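Local atomic coordinates of ComZ (Thermus thermophilus, PDB entry 6QVI), a protein that probably serves as a DNA receptor at the tip of the pilus used in natural competence, joining a beta-solenoid domain to a pseudopilin-like domain. Residues D168-V173 with V239-Q244; E249-C254 with K258-E263. All coordinates share one frame; numbering follows the deposited sequence.

Contact 1: residues D168-V173 with V239-Q244; sequences DPDQYV and VGRGAQ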
loop_
_atom_site.group_PDB
_atom_site.type_symbol
_atom_site.label_atom_id
_atom_site.label_comp_id
_atom_site.label_asym_id
_atom_site.label_seq_id
_atom_site.Cartn_x
_atom_site.Cartn_y
_atom_site.Cartn_z
ATOM N N ASP A 168 24.781 2.312 7.200
ATOM C CA ASP A 168 25.461 1.022 7.163
ATOM C C ASP A 168 24.926 0.152 6.026
ATOM O O ASP A 168 24.220 -0.834 6.275
ATOM C CB ASP A 168 25.365 0.275 8.501
ATOM C CG ASP A 168 26.559 -0.668 8.716
ATOM O OD1 ASP A 168 26.955 -0.913 9.883
ATOM O OD2 ASP A 168 27.114 -1.157 7.707
ATOM N N PRO A 169 25.201 0.503 4.767
ATOM C CA PRO A 169 24.607 -0.248 3.659
ATOM C C PRO A 169 25.327 -1.547 3.405
ATOM O O PRO A 169 25.171 -2.136 2.333
ATOM C CB PRO A 169 24.807 0.680 2.461
ATOM C CG PRO A 169 26.106 1.376 2.799
ATOM C CD PRO A 169 26.127 1.547 4.290
ATOM N N ASP A 170 26.079 -2.029 4.379
ATOM C CA ASP A 170 26.741 -3.312 4.228
ATOM C C ASP A 170 26.244 -4.300 5.255
ATOM O O ASP A 170 26.913 -5.301 5.497
ATOM C CB ASP A 170 28.255 -3.173 4.386
ATOM C CG ASP A 170 28.894 -2.445 3.250
ATOM O OD1 ASP A 170 28.416 -2.669 2.125
ATOM O OD2 ASP A 170 29.841 -1.650 3.478
ATOM N N GLN A 171 25.065 -4.078 5.821
ATOM C CA GLN A 171 24.585 -4.991 6.835
ATOM C C GLN A 171 23.528 -5.929 6.284
ATOM O O GLN A 171 22.466 -5.478 5.858
ATOM C CB GLN A 171 24.020 -4.289 8.064
ATOM C CG GLN A 171 25.029 -3.571 8.943
ATOM C CD GLN A 171 26.148 -4.482 9.453
ATOM O OE1 GLN A 171 26.768 -5.159 8.648
ATOM N NE2 GLN A 171 26.283 -4.651 10.815
ATOM N N TYR A 172 23.830 -7.223 6.314
ATOM C CA TYR A 172 22.809 -8.224 6.081
ATOM C C TYR A 172 21.598 -7.890 6.934
ATOM O O TYR A 172 21.630 -7.907 8.166
ATOM C CB TYR A 172 23.359 -9.622 6.354
ATOM C CG TYR A 172 24.479 -9.942 5.402
ATOM C CD1 TYR A 172 25.802 -9.656 5.728
ATOM C CD2 TYR A 172 24.217 -10.469 4.138
ATOM C CE1 TYR A 172 26.841 -9.925 4.832
ATOM C CE2 TYR A 172 25.250 -10.732 3.235
ATOM C CZ TYR A 172 26.550 -10.460 3.589
ATOM O OH TYR A 172 27.566 -10.732 2.696
ATOM N N VAL A 173 20.535 -7.505 6.261
ATOM C CA VAL A 173 19.308 -7.087 6.925
ATOM C C VAL A 173 18.307 -8.227 6.956
ATOM O O VAL A 173 17.261 -8.122 7.608
ATOM C CB VAL A 173 18.848 -5.833 6.140
ATOM C CG1 VAL A 173 17.377 -5.622 6.211
ATOM C CG2 VAL A 173 19.617 -4.580 6.598
ATOM N N VAL A 239 17.549 -5.206 -4.091
ATOM C CA VAL A 239 18.227 -5.059 -2.804
ATOM C C VAL A 239 19.455 -4.178 -2.938
ATOM O O VAL A 239 20.366 -4.500 -3.710
ATOM C CB VAL A 239 18.631 -6.431 -2.221
ATOM C CG1 VAL A 239 19.573 -6.264 -1.018
ATOM C CG2 VAL A 239 17.404 -7.223 -1.841
ATOM N N GLY A 240 19.520 -3.122 -2.125
ATOM C CA GLY A 240 20.738 -2.337 -1.936
ATOM C C GLY A 240 21.305 -1.728 -3.219
ATOM O O GLY A 240 20.583 -1.254 -4.100
ATOM N N ARG A 241 22.632 -1.757 -3.319
ATOM C CA ARG A 241 23.392 -1.086 -4.358
ATOM C C ARG A 241 23.433 -1.832 -5.678
ATOM O O ARG A 241 24.094 -1.358 -6.603
ATOM C CB ARG A 241 24.817 -0.825 -3.858
ATOM C CG ARG A 241 24.847 0.378 -2.930
ATOM C CD ARG A 241 26.087 0.480 -2.092
ATOM N NE ARG A 241 26.166 -0.667 -1.211
ATOM C CZ ARG A 241 27.147 -0.894 -0.348
ATOM N NH1 ARG A 241 28.159 -0.029 -0.204
ATOM N NH2 ARG A 241 27.103 -2.008 0.366
ATOM N N GLY A 242 22.753 -2.944 -5.819
ATOM C CA GLY A 242 22.907 -3.756 -7.006
ATOM C C GLY A 242 22.688 -5.226 -6.706
ATOM O O GLY A 242 22.371 -5.618 -5.592
ATOM N N ALA A 243 22.870 -6.040 -7.738
ATOM C CA ALA A 243 22.781 -7.479 -7.542
ATOM C C ALA A 243 23.884 -8.026 -6.633
ATOM O O ALA A 243 23.770 -9.147 -6.157
ATOM C CB ALA A 243 22.836 -8.195 -8.889
ATOM N N GLN A 244 24.952 -7.251 -6.413
ATOM C CA GLN A 244 26.058 -7.657 -5.549
ATOM C C GLN A 244 25.547 -7.960 -4.135
ATOM O O GLN A 244 26.055 -8.876 -3.463
ATOM C CB GLN A 244 27.098 -6.563 -5.452
ATOM C CG GLN A 244 27.458 -5.894 -6.734
ATOM C CD GLN A 244 26.547 -4.735 -6.993
ATOM O OE1 GLN A 244 25.884 -4.642 -8.029
ATOM N NE2 GLN A 244 26.497 -3.833 -6.031
#

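Contact 2: residues E249-C254 with K258-E263; sequences ENVGVC and KGVCTE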
loop_
_atom_site.group_PDB
_atom_site.type_symbol
_atom_site.label_atom_id
_atom_site.label_comp_id
_atom_site.label_asym_id
_atom_site.label_seq_id
_atom_site.Cartn_x
_atom_site.Cartn_y
_atom_site.Cartn_z
ATOM N N GLU A 249 23.865 -19.062 -0.692
ATOM C CA GLU A 249 23.924 -20.327 -1.417
ATOM C C GLU A 249 22.817 -20.485 -2.439
ATOM O O GLU A 249 22.954 -21.294 -3.358
ATOM C CB GLU A 249 23.851 -21.496 -0.435
ATOM C CG GLU A 249 25.081 -21.664 0.444
ATOM C CD GLU A 249 24.981 -22.864 1.400
ATOM O OE1 GLU A 249 25.972 -23.117 2.121
ATOM O OE2 GLU A 249 23.918 -23.533 1.451
ATOM N N ASN A 250 21.707 -19.774 -2.284
ATOM C CA ASN A 250 20.494 -20.100 -3.011
ATOM C C ASN A 250 20.121 -19.077 -4.083
ATOM O O ASN A 250 19.020 -19.164 -4.642
ATOM C CB ASN A 250 19.332 -20.217 -2.025
ATOM C CG ASN A 250 19.499 -21.348 -1.015
ATOM O OD1 ASN A 250 20.595 -21.888 -0.809
ATOM N ND2 ASN A 250 18.399 -21.701 -0.369
ATOM N N VAL A 251 20.998 -18.139 -4.421
ATOM C CA VAL A 251 20.650 -17.152 -5.438
ATOM C C VAL A 251 20.816 -17.792 -6.809
ATOM O O VAL A 251 21.773 -18.551 -7.057
ATOM C CB VAL A 251 21.492 -15.867 -5.286
ATOM C CG1 VAL A 251 21.023 -15.073 -4.069
ATOM C CG2 VAL A 251 23.000 -16.166 -5.165
ATOM N N GLY A 252 19.846 -17.530 -7.696
ATOM C CA GLY A 252 19.782 -18.188 -8.989
ATOM C C GLY A 252 19.230 -19.596 -8.965
ATOM O O GLY A 252 18.771 -20.085 -10.005
ATOM N N VAL A 253 19.297 -20.280 -7.822
ATOM C CA VAL A 253 18.590 -21.545 -7.655
ATOM C C VAL A 253 17.100 -21.274 -7.538
ATOM O O VAL A 253 16.676 -20.348 -6.830
ATOM C CB VAL A 253 19.109 -22.288 -6.417
ATOM C CG1 VAL A 253 18.578 -23.708 -6.396
ATOM C CG2 VAL A 253 20.635 -22.262 -6.402
ATOM N N CYS A 254 16.298 -22.066 -8.245
ATOM C CA CYS A 254 14.847 -21.948 -8.172
ATOM C C CYS A 254 14.217 -23.336 -8.242
ATOM O O CYS A 254 13.281 -23.601 -9.000
ATOM C CB CYS A 254 14.328 -21.012 -9.253
ATOM S SG CYS A 254 12.536 -20.897 -9.336
ATOM N N LYS A 258 13.173 -24.300 -2.282
ATOM C CA LYS A 258 14.520 -23.762 -2.082
ATOM C C LYS A 258 14.737 -22.560 -2.992
ATOM O O LYS A 258 14.026 -22.359 -3.986
ATOM C CB LYS A 258 15.609 -24.814 -2.343
ATOM C CG LYS A 258 16.884 -24.534 -1.566
ATOM C CD LYS A 258 18.008 -25.439 -2.024
ATOM C CE LYS A 258 18.864 -25.927 -0.850
ATOM N NZ LYS A 258 20.013 -25.011 -0.535
ATOM N N GLY A 259 15.712 -21.727 -2.605
ATOM C CA GLY A 259 16.299 -20.757 -3.529
ATOM C C GLY A 259 15.443 -19.535 -3.760
ATOM O O GLY A 259 14.343 -19.381 -3.211
ATOM N N VAL A 260 15.945 -18.648 -4.613
ATOM C CA VAL A 260 15.204 -17.447 -4.952
ATOM C C VAL A 260 14.639 -17.641 -6.360
ATOM O O VAL A 260 15.376 -17.837 -7.336
ATOM C CB VAL A 260 16.048 -16.168 -4.771
ATOM C CG1 VAL A 260 16.529 -16.069 -3.343
ATOM C CG2 VAL A 260 17.257 -16.099 -5.676
ATOM N N CYS A 261 13.309 -17.714 -6.444
ATOM C CA CYS A 261 12.567 -17.767 -7.695
ATOM C C CYS A 261 12.127 -16.346 -8.026
ATOM O O CYS A 261 11.161 -15.826 -7.458
ATOM C CB CYS A 261 11.388 -18.714 -7.551
ATOM S SG CYS A 261 11.901 -20.398 -7.417
ATOM N N THR A 262 12.843 -15.709 -8.944
ATOM C CA THR A 262 12.549 -14.317 -9.197
ATOM C C THR A 262 12.583 -14.075 -10.692
ATOM O O THR A 262 13.308 -14.731 -11.439
ATOM C CB THR A 262 13.507 -13.356 -8.448
ATOM O OG1 THR A 262 13.080 -11.994 -8.644
ATOM C CG2 THR A 262 14.974 -13.511 -8.907
ATOM N N GLU A 263 11.767 -13.115 -11.102
ATOM C CA GLU A 263 11.778 -12.602 -12.456
ATOM C C GLU A 263 12.923 -11.624 -12.643
ATOM O O GLU A 263 13.709 -11.743 -13.587
ATOM C CB GLU A 263 10.454 -11.898 -12.723
ATOM C CG GLU A 263 9.242 -12.807 -12.686
ATOM C CD GLU A 263 7.957 -12.063 -13.028
ATOM O OE1 GLU A 263 6.927 -12.731 -13.272
ATOM O OE2 GLU A 263 7.983 -10.809 -13.058
#

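Contact 1: residues D168-V173 with V239-Q244
Pro169 and Arg241 form the close-packed half of this contact, the pyrrolidine ring lying over one face of the guanidinium group. Pro169 CB sits 4.0 Å from Arg241 CZ, above the centre of the plane, and Pro169 CG comes within 3.9 Å of Arg241 NH1, so the ring covers the planar group and not just its margin. The arginine reaches across from the type II' turn of Val239 to Gly242, whose second position, Gly240, has the positive phi that such a turn needs. Arg241 CG stands anti to the carbonyl carbon (chi1 -78°), and a bend at chi3 (-63°) swings the guanidinium round to the proline.

The solvent side belongs to Asp170, an exposed residue whose place is less sure. Asp170 OD1 and Arg241 NH2 are too close in the model, so the salt bridge between them is doubtful in detail; as modelled, the carboxylate meets the edge of the guanidinium, near that group's plane. The backbones stay apart: the nearest CA atoms, of Pro169 and Gly240, are 7.1 Å from each other.

Both segments lie where the solenoid chain passes from one row of parallel strands, containing 160-162 and 237-239, to another, containing 172-176 and 246-247. Asp245 OD1 accepts a hydrogen bond from Arg241 N, within the turn's own loop. One face covered by proline and one edge facing, as modelled, a carboxylate imply a surface attachment that combines apolar cover with opposite charge, an attraction that water probably weakens.

Contact 2: residues E249-C254 with K258-E263
Cys254 turns SG anti to its backbone N (chi1 175°), whereas Cys261 places SG anti to the carbonyl carbon (chi1 -70°), and the two sulfurs meet in a disulfide 2.1 Å long from Cys254 SG to Cys261 SG, with a chi3 of 108°. Earlier in both segments, Val260 N donates to Asn250 O at 3.1 Å, from a position tilted out of the carbonyl plane. Beside this bond Val260 CG2 fits over the backbone, 3.6 Å from Val251 CA. Gly259 CA makes a CA-H...O contact of 3.3 Å to Val253 O. Lys258, bent at its far end, crosses the Asn250 amide at about a right angle, its CG 3.4 Å from Asn250 ND2 and its NZ weakly bonded to Asn250 OD1. Trimming the asparagine to an alanine here is likely to leave the Lys258 ammonium without this acceptor and its aliphatic stem less well packed. Asn250 and Val260 also rest on Val221, and the backbones of Gly259 and Cys261 hydrogen-bond to that of Ile227, which ties the loop to neighbouring solenoid strands. In a loop lacking regular strands, the covalent link and the few directed bonds together probably fix its shape.

Contacts 1 and 2 follow each other along the chain, their centres about 17 Å apart and their atoms never touching, yet strand 246-247 connects them: the 239-244 turn runs into it and the 249-263 loop runs out of it. Strand 218-221 is a shared neighbour of both. Contact 1 lies at the surface and joins two corners of the solenoid distant in sequence, through proline packing on an arginine and a probable, doubtfully modelled charge pair. Contact 2 is partly buried, closes a single loop upon itself, and relies on a disulfide, one backbone hydrogen bond and close packing round a glycine and a valine. A solvent-exposed, non-covalent attachment thus contrasts with a covalently closed loop.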